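Local coordinates for oxidoreductase (Azotobacter vinelandii, PDB 7D5M), which binds NAD+ and, as an inositol dehydrogenase homolog of the GFO/IDH/MocA family, probably oxidises a polyol-like substrate with this dinucleotide as hydride acceptor, at residues C113-C118 against G207-Y212; L117-E122 against A197-V202. All blocks are in the same frame, centred on the assembly; numbering follows the deposited sequence.

Contact 1: residues C113-C118 against G207-Y212. With NAD (nicotinamide-adenine-dinucleotide), chain B.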
loop_
_atom_site.group_PDB
_atom_site.type_symbol
_atom_site.label_atom_id
_atom_site.label_comp_id
_atom_site.label_asym_id
_atom_site.label_seq_id
_atom_site.Cartn_x
_atom_site.Cartn_y
_atom_site.Cartn_z
ATOM N N CYS A 113 -21.303 -28.552 -6.835
ATOM C CA CYS A 113 -20.240 -29.457 -6.351
ATOM C C CYS A 113 -19.028 -28.627 -5.951
ATOM O O CYS A 113 -18.597 -27.755 -6.719
ATOM C CB CYS A 113 -19.859 -30.508 -7.382
ATOM S SG CYS A 113 -18.731 -31.762 -6.704
ATOM N N GLU A 114 -18.533 -28.871 -4.746
ATOM C CA GLU A 114 -17.277 -28.253 -4.277
ATOM C C GLU A 114 -16.132 -28.694 -5.183
ATOM O O GLU A 114 -16.157 -29.830 -5.693
ATOM C CB GLU A 114 -17.008 -28.614 -2.825
ATOM C CG GLU A 114 -17.384 -27.507 -1.893
ATOM C CD GLU A 114 -16.786 -26.152 -2.240
ATOM O OE1 GLU A 114 -16.025 -26.045 -3.239
ATOM O OE2 GLU A 114 -17.100 -25.214 -1.531
ATOM N N LYS A 115 -15.180 -27.794 -5.416
ATOM C CA LYS A 115 -13.967 -28.134 -6.197
ATOM C C LYS A 115 -13.107 -29.050 -5.329
ATOM O O LYS A 115 -13.092 -28.899 -4.113
ATOM C CB LYS A 115 -13.248 -26.860 -6.641
ATOM C CG LYS A 115 -12.838 -25.931 -5.509
ATOM C CD LYS A 115 -11.598 -25.131 -5.820
ATOM C CE LYS A 115 -10.329 -25.727 -5.245
ATOM N NZ LYS A 115 -10.410 -25.854 -3.768
ATOM N N PRO A 116 -12.447 -30.087 -5.896
ATOM C CA PRO A 116 -12.555 -30.419 -7.310
ATOM C C PRO A 116 -13.735 -31.358 -7.576
ATOM O O PRO A 116 -14.199 -32.033 -6.678
ATOM C CB PRO A 116 -11.221 -31.130 -7.556
ATOM C CG PRO A 116 -11.013 -31.923 -6.285
ATOM C CD PRO A 116 -11.594 -31.054 -5.184
ATOM N N LEU A 117 -14.192 -31.381 -8.819
ATOM C CA LEU A 117 -15.248 -32.303 -9.290
ATOM C C LEU A 117 -14.919 -33.725 -8.825
ATOM O O LEU A 117 -15.835 -34.443 -8.390
ATOM C CB LEU A 117 -15.284 -32.213 -10.816
ATOM C CG LEU A 117 -16.652 -32.251 -11.476
ATOM C CD1 LEU A 117 -17.649 -31.331 -10.780
ATOM C CD2 LEU A 117 -16.511 -31.875 -12.940
ATOM N N CYS A 118 -13.654 -34.130 -8.958
ATOM C CA CYS A 118 -13.201 -35.524 -8.728
ATOM C C CYS A 118 -11.682 -35.614 -8.931
ATOM O O CYS A 118 -11.063 -34.571 -9.242
ATOM C CB CYS A 118 -13.932 -36.471 -9.668
ATOM S SG CYS A 118 -13.861 -35.919 -11.391
ATOM N N GLY A 207 -4.249 -23.844 -6.519
ATOM C CA GLY A 207 -3.798 -23.471 -7.872
ATOM C C GLY A 207 -4.955 -23.299 -8.849
ATOM O O GLY A 207 -4.886 -22.403 -9.719
ATOM N N THR A 208 -5.995 -24.122 -8.723
ATOM C CA THR A 208 -7.128 -24.154 -9.685
ATOM C C THR A 208 -7.987 -22.891 -9.544
ATOM O O THR A 208 -8.728 -22.578 -10.494
ATOM C CB THR A 208 -7.986 -25.412 -9.528
ATOM O OG1 THR A 208 -8.280 -25.585 -8.147
ATOM C CG2 THR A 208 -7.308 -26.644 -10.080
ATOM N N HIS A 209 -7.898 -22.167 -8.430
ATOM C CA HIS A 209 -8.707 -20.935 -8.238
ATOM C C HIS A 209 -8.276 -19.843 -9.217
ATOM O O HIS A 209 -9.100 -19.370 -10.002
ATOM C CB HIS A 209 -8.693 -20.486 -6.781
ATOM C CG HIS A 209 -9.708 -21.170 -5.935
ATOM N ND1 HIS A 209 -11.060 -21.135 -6.221
ATOM C CD2 HIS A 209 -9.571 -21.892 -4.801
ATOM C CE1 HIS A 209 -11.717 -21.789 -5.281
ATOM N NE2 HIS A 209 -10.825 -22.282 -4.399
ATOM N N PRO A 210 -7.015 -19.343 -9.182
ATOM C CA PRO A 210 -6.607 -18.299 -10.123
ATOM C C PRO A 210 -6.563 -18.820 -11.570
ATOM O O PRO A 210 -6.751 -18.037 -12.477
ATOM C CB PRO A 210 -5.236 -17.841 -9.601
ATOM C CG PRO A 210 -4.729 -19.015 -8.778
ATOM C CD PRO A 210 -5.977 -19.642 -8.185
ATOM N N LEU A 211 -6.351 -20.126 -11.765
ATOM C CA LEU A 211 -6.462 -20.744 -13.119
ATOM C C LEU A 211 -7.867 -20.475 -13.666
ATOM O O LEU A 211 -7.995 -19.981 -14.801
ATOM C CB LEU A 211 -6.187 -22.249 -13.061
ATOM C CG LEU A 211 -6.239 -22.935 -14.425
ATOM C CD1 LEU A 211 -4.945 -22.705 -15.182
ATOM C CD2 LEU A 211 -6.531 -24.415 -14.278
ATOM N N TYR A 212 -8.896 -20.740 -12.871
ATOM C CA TYR A 212 -10.288 -20.494 -13.314
ATOM C C TYR A 212 -10.491 -18.995 -13.587
ATOM O O TYR A 212 -11.105 -18.650 -14.605
ATOM C CB TYR A 212 -11.343 -21.024 -12.344
ATOM C CG TYR A 212 -12.713 -20.734 -12.896
ATOM C CD1 TYR A 212 -13.138 -21.362 -14.058
ATOM C CD2 TYR A 212 -13.546 -19.785 -12.322
ATOM C CE1 TYR A 212 -14.365 -21.065 -14.627
ATOM C CE2 TYR A 212 -14.779 -19.479 -12.881
ATOM C CZ TYR A 212 -15.192 -20.128 -14.033
ATOM O OH TYR A 212 -16.410 -19.863 -14.595
HETATM P PA NAD B . -14.061 -30.177 6.278
HETATM O O1A NAD B . -13.309 -31.426 6.620
HETATM O O2A NAD B . -13.830 -28.915 7.047
HETATM O O5B NAD B . -15.632 -30.513 6.283
HETATM C C5B NAD B . -16.161 -31.798 5.833
HETATM C C4B NAD B . -17.608 -31.874 6.257
HETATM O O4B NAD B . -18.288 -32.933 5.535
HETATM C C3B NAD B . -17.837 -32.190 7.740
HETATM O O3B NAD B . -19.012 -31.533 8.193
HETATM C C2B NAD B . -17.998 -33.714 7.717
HETATM O O2B NAD B . -18.672 -34.252 8.831
HETATM C C1B NAD B . -18.840 -33.851 6.457
HETATM N N9A NAD B . -18.811 -35.166 5.834
HETATM C C8A NAD B . -17.695 -35.917 5.571
HETATM N N7A NAD B . -17.961 -37.030 4.935
HETATM C C5A NAD B . -19.333 -37.004 4.748
HETATM C C6A NAD B . -20.216 -37.904 4.119
HETATM N N6A NAD B . -19.823 -39.031 3.519
HETATM N N1A NAD B . -21.530 -37.572 4.095
HETATM C C2A NAD B . -21.912 -36.434 4.695
HETATM N N3A NAD B . -21.171 -35.505 5.303
HETATM C C4A NAD B . -19.872 -35.855 5.297
HETATM O O3 NAD B . -13.810 -29.814 4.721
HETATM P PN NAD B . -13.895 -28.375 3.977
HETATM O O1N NAD B . -12.597 -27.638 4.153
HETATM O O2N NAD B . -15.168 -27.696 4.389
HETATM O O5D NAD B . -13.980 -28.809 2.437
HETATM C C5D NAD B . -15.057 -29.602 1.934
HETATM C C4D NAD B . -15.001 -29.484 0.436
HETATM O O4D NAD B . -15.078 -28.080 0.077
HETATM C C3D NAD B . -13.700 -29.999 -0.190
HETATM O O3D NAD B . -13.979 -30.584 -1.449
HETATM C C2D NAD B . -12.854 -28.728 -0.330
HETATM O O2D NAD B . -11.885 -28.810 -1.364
HETATM C C1D NAD B . -13.939 -27.710 -0.689
HETATM N N1N NAD B . -13.596 -26.292 -0.365
HETATM C C2N NAD B . -13.736 -25.330 -1.342
HETATM C C3N NAD B . -13.377 -24.004 -1.092
HETATM C C7N NAD B . -13.709 -22.983 -2.159
HETATM O O7N NAD B . -14.493 -23.297 -3.061
HETATM N N7N NAD B . -13.159 -21.777 -2.052
HETATM C C4N NAD B . -12.755 -23.689 0.121
HETATM C C5N NAD B . -12.606 -24.679 1.092
HETATM C C6N NAD B . -13.167 -25.919 0.878
#
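Lys-115 lays the aliphatic part of its chain over one face of the His-209 imidazole, CD standing 3.3 Å from NE2, the two side chains crossing at about a right angle. The chain is bent at chi3 (-98°) and chi4 (-59°), which carries CE to 3.6 Å from Thr-208 OG1 and turns NZ to the carbonyl of Asp-205; Thr-208 OG1 is itself bonded to the carbonyl of Gly-204. A cis peptide bond follows Lys-115, in the Glu-Lys-Pro sequence of the GFO/IDH/MocA family. The nicotinamide amide oxygen O7N is in plane at the imidazole edge, and N7N is 3.3 Å from His-209 NE2. Glu-114 runs along the ribose and nicotinamide, OE1 reaching 3.1 Å from NAD C2N. Through its anti lone pair OE1 accepts a bent bond (134°) from Lys-115 N; it is also bonded to Thr-141 OG1, and OE2 to His-29 NE2. An alanine in place of Glu-114 would probably leave the Lys-115 N-H, Thr-141 and His-29 without their carboxylate partner and open a gap beside the nicotinamide. The contact joins the loop between strand 110-113 and helix 121-133 of the Rossmann domain to helix 202-217, whose other neighbours include helix 363-381.

Contact 2: residues L117-E122 against A197-V202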
loop_
_atom_site.group_PDB
_atom_site.type_symbol
_atom_site.label_atom_id
_atom_site.label_comp_id
_atom_site.label_asym_id
_atom_site.label_seq_id
_atom_site.Cartn_x
_atom_site.Cartn_y
_atom_site.Cartn_z
ATOM N N LEU A 117 -14.192 -31.381 -8.819
ATOM C CA LEU A 117 -15.248 -32.303 -9.290
ATOM C C LEU A 117 -14.919 -33.725 -8.825
ATOM O O LEU A 117 -15.835 -34.443 -8.390
ATOM C CB LEU A 117 -15.284 -32.213 -10.816
ATOM C CG LEU A 117 -16.652 -32.251 -11.476
ATOM C CD1 LEU A 117 -17.649 -31.331 -10.780
ATOM C CD2 LEU A 117 -16.511 -31.875 -12.940
ATOM N N CYS A 118 -13.654 -34.130 -8.958
ATOM C CA CYS A 118 -13.201 -35.524 -8.728
ATOM C C CYS A 118 -11.682 -35.614 -8.931
ATOM O O CYS A 118 -11.063 -34.571 -9.242
ATOM C CB CYS A 118 -13.932 -36.471 -9.668
ATOM S SG CYS A 118 -13.861 -35.919 -11.391
ATOM N N PHE A 119 -11.117 -36.810 -8.752
ATOM C CA PHE A 119 -9.651 -37.069 -8.758
ATOM C C PHE A 119 -9.111 -37.158 -10.197
ATOM O O PHE A 119 -7.986 -36.683 -10.439
ATOM C CB PHE A 119 -9.298 -38.378 -8.043
ATOM C CG PHE A 119 -9.498 -38.427 -6.548
ATOM C CD1 PHE A 119 -9.802 -37.296 -5.815
ATOM C CD2 PHE A 119 -9.328 -39.625 -5.868
ATOM C CE1 PHE A 119 -9.958 -37.365 -4.439
ATOM C CE2 PHE A 119 -9.488 -39.692 -4.490
ATOM C CZ PHE A 119 -9.800 -38.557 -3.781
ATOM N N THR A 120 -9.838 -37.799 -11.123
ATOM C CA THR A 120 -9.286 -38.158 -12.460
ATOM C C THR A 120 -10.107 -37.530 -13.584
ATOM O O THR A 120 -11.325 -37.345 -13.420
ATOM C CB THR A 120 -9.203 -39.672 -12.684
ATOM O OG1 THR A 120 -10.510 -40.195 -12.922
ATOM C CG2 THR A 120 -8.556 -40.418 -11.536
ATOM N N LEU A 121 -9.444 -37.242 -14.698
ATOM C CA LEU A 121 -10.088 -36.690 -15.910
ATOM C C LEU A 121 -11.134 -37.688 -16.419
ATOM O O LEU A 121 -12.210 -37.243 -16.850
ATOM C CB LEU A 121 -9.004 -36.400 -16.949
ATOM C CG LEU A 121 -9.479 -35.801 -18.272
ATOM C CD1 LEU A 121 -10.292 -34.538 -18.045
ATOM C CD2 LEU A 121 -8.293 -35.519 -19.184
ATOM N N GLU A 122 -10.861 -38.991 -16.353
ATOM C CA GLU A 122 -11.815 -40.000 -16.888
ATOM C C GLU A 122 -13.124 -39.922 -16.074
ATOM O O GLU A 122 -14.206 -39.940 -16.689
ATOM C CB GLU A 122 -11.167 -41.389 -16.928
ATOM C CG GLU A 122 -12.131 -42.485 -17.365
ATOM C CD GLU A 122 -11.500 -43.748 -17.942
ATOM O OE1 GLU A 122 -11.556 -44.803 -17.262
ATOM O OE2 GLU A 122 -10.985 -43.688 -19.086
ATOM N N ALA A 197 -7.959 -37.253 -0.661
ATOM C CA ALA A 197 -7.725 -35.954 -1.342
ATOM C C ALA A 197 -7.496 -36.165 -2.842
ATOM O O ALA A 197 -7.982 -35.311 -3.631
ATOM C CB ALA A 197 -6.549 -35.241 -0.719
ATOM N N GLY A 198 -6.776 -37.232 -3.211
ATOM C CA GLY A 198 -6.470 -37.589 -4.609
ATOM C C GLY A 198 -4.994 -37.381 -4.940
ATOM O O GLY A 198 -4.132 -37.550 -4.079
ATOM N N PRO A 199 -4.670 -37.042 -6.209
ATOM C CA PRO A 199 -3.290 -37.038 -6.699
ATOM C C PRO A 199 -2.447 -35.804 -6.348
ATOM O O PRO A 199 -1.241 -35.805 -6.583
ATOM C CB PRO A 199 -3.454 -37.094 -8.228
ATOM C CG PRO A 199 -4.815 -36.494 -8.509
ATOM C CD PRO A 199 -5.643 -36.728 -7.264
ATOM N N SER A 200 -3.077 -34.759 -5.821
ATOM C CA SER A 200 -2.355 -33.502 -5.517
ATOM C C SER A 200 -2.901 -32.875 -4.242
ATOM O O SER A 200 -4.042 -33.194 -3.834
ATOM C CB SER A 200 -2.410 -32.567 -6.695
ATOM O OG SER A 200 -3.342 -31.527 -6.488
ATOM N N TYR A 201 -2.107 -32.006 -3.623
ATOM C CA TYR A 201 -2.606 -31.126 -2.545
ATOM C C TYR A 201 -2.773 -29.715 -3.133
ATOM O O TYR A 201 -3.876 -29.431 -3.626
ATOM C CB TYR A 201 -1.765 -31.234 -1.268
ATOM C CG TYR A 201 -2.104 -30.143 -0.286
ATOM C CD1 TYR A 201 -3.392 -29.632 -0.221
ATOM C CD2 TYR A 201 -1.146 -29.589 0.548
ATOM C CE1 TYR A 201 -3.718 -28.601 0.642
ATOM C CE2 TYR A 201 -1.462 -28.571 1.433
ATOM C CZ TYR A 201 -2.751 -28.073 1.477
ATOM O OH TYR A 201 -3.063 -27.041 2.319
ATOM N N VAL A 202 -1.747 -28.858 -3.120
ATOM C CA VAL A 202 -1.967 -27.404 -3.408
ATOM C C VAL A 202 -2.367 -27.145 -4.870
ATOM O O VAL A 202 -3.065 -26.140 -5.096
ATOM C CB VAL A 202 -0.794 -26.504 -2.971
ATOM C CG1 VAL A 202 -0.669 -26.500 -1.454
ATOM C CG2 VAL A 202 0.518 -26.840 -3.657
#
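Phe-119 lies with one ring face against the backbone of Gly-198, a CH-pi contact across the seam between the NAD-binding Rossmann fold and the C-terminal alpha/beta domain. The evidence for a face-on approach is direct: Gly-198 CA is 3.4 Å from the ring centroid and only 5° off the ring normal, so it sits over the centre of the ring and not over its rim. The first torsion explains how the ring gets there, because CG stands anti to the carbonyl carbon and beside the backbone N (chi1 -69°), and this brings the ring across to the other segment although the CB bond itself does not aim at it. The backbone amide extends the contact over this face, with Gly-198 N 3.4 Å from Phe-119 CZ.

Glycine suits this position on two grounds. Gly-198 is the first residue to leave helical geometry after helix 194-197, and its phi of 110° would press a side chain against the preceding carbonyl; a CB would moreover run into Phe-119 CD1. The chain backbones can accordingly come close, and the CA atoms of Phe-119 and Gly-198 are 5.3 Å apart.

Pro-199 meets the base of the same side chain. Its CD is 4.1 Å from Phe-119 CB, and its CG lies 3.7 Å from the Phe-119 carbonyl O. Just beyond the aromatic residue, Thr-120 takes the N-cap position of helix 121-133, its OG1 accepting the backbone N-H of Glu-123. Phe-119 also touches Asn-94, an NAD(+)-binding residue. Along the CD1-CE1 side of the ring, the carbonyl oxygen of Ala-197 approaches obliquely and lies 3.0 Å from Phe-119 CE1.

How the contacts relate
Both contacts tie the loop between strand 110-113 and helix 121-133 to the C-terminal domain; their segments overlap at Leu-117 and Cys-118, but Lys-115 does the touching in one and Phe-119 in the other. Contact 1 is buried, its centre about 5 Å from that of the chain, and combines aliphatic-imidazole packing with cofactor binding. Contact 2, centred about 14 Å from the chain centre, is only partly buried and rests on an aromatic face, glycine and proline. Neither has a hydrogen bond between its segments; the polar groups of contact 1 bond to residues outside them. The C-terminal segments meet where Gly-207 N lies 2.9 Å from Val-202 O, a probable hydrogen bond in helix 202-217.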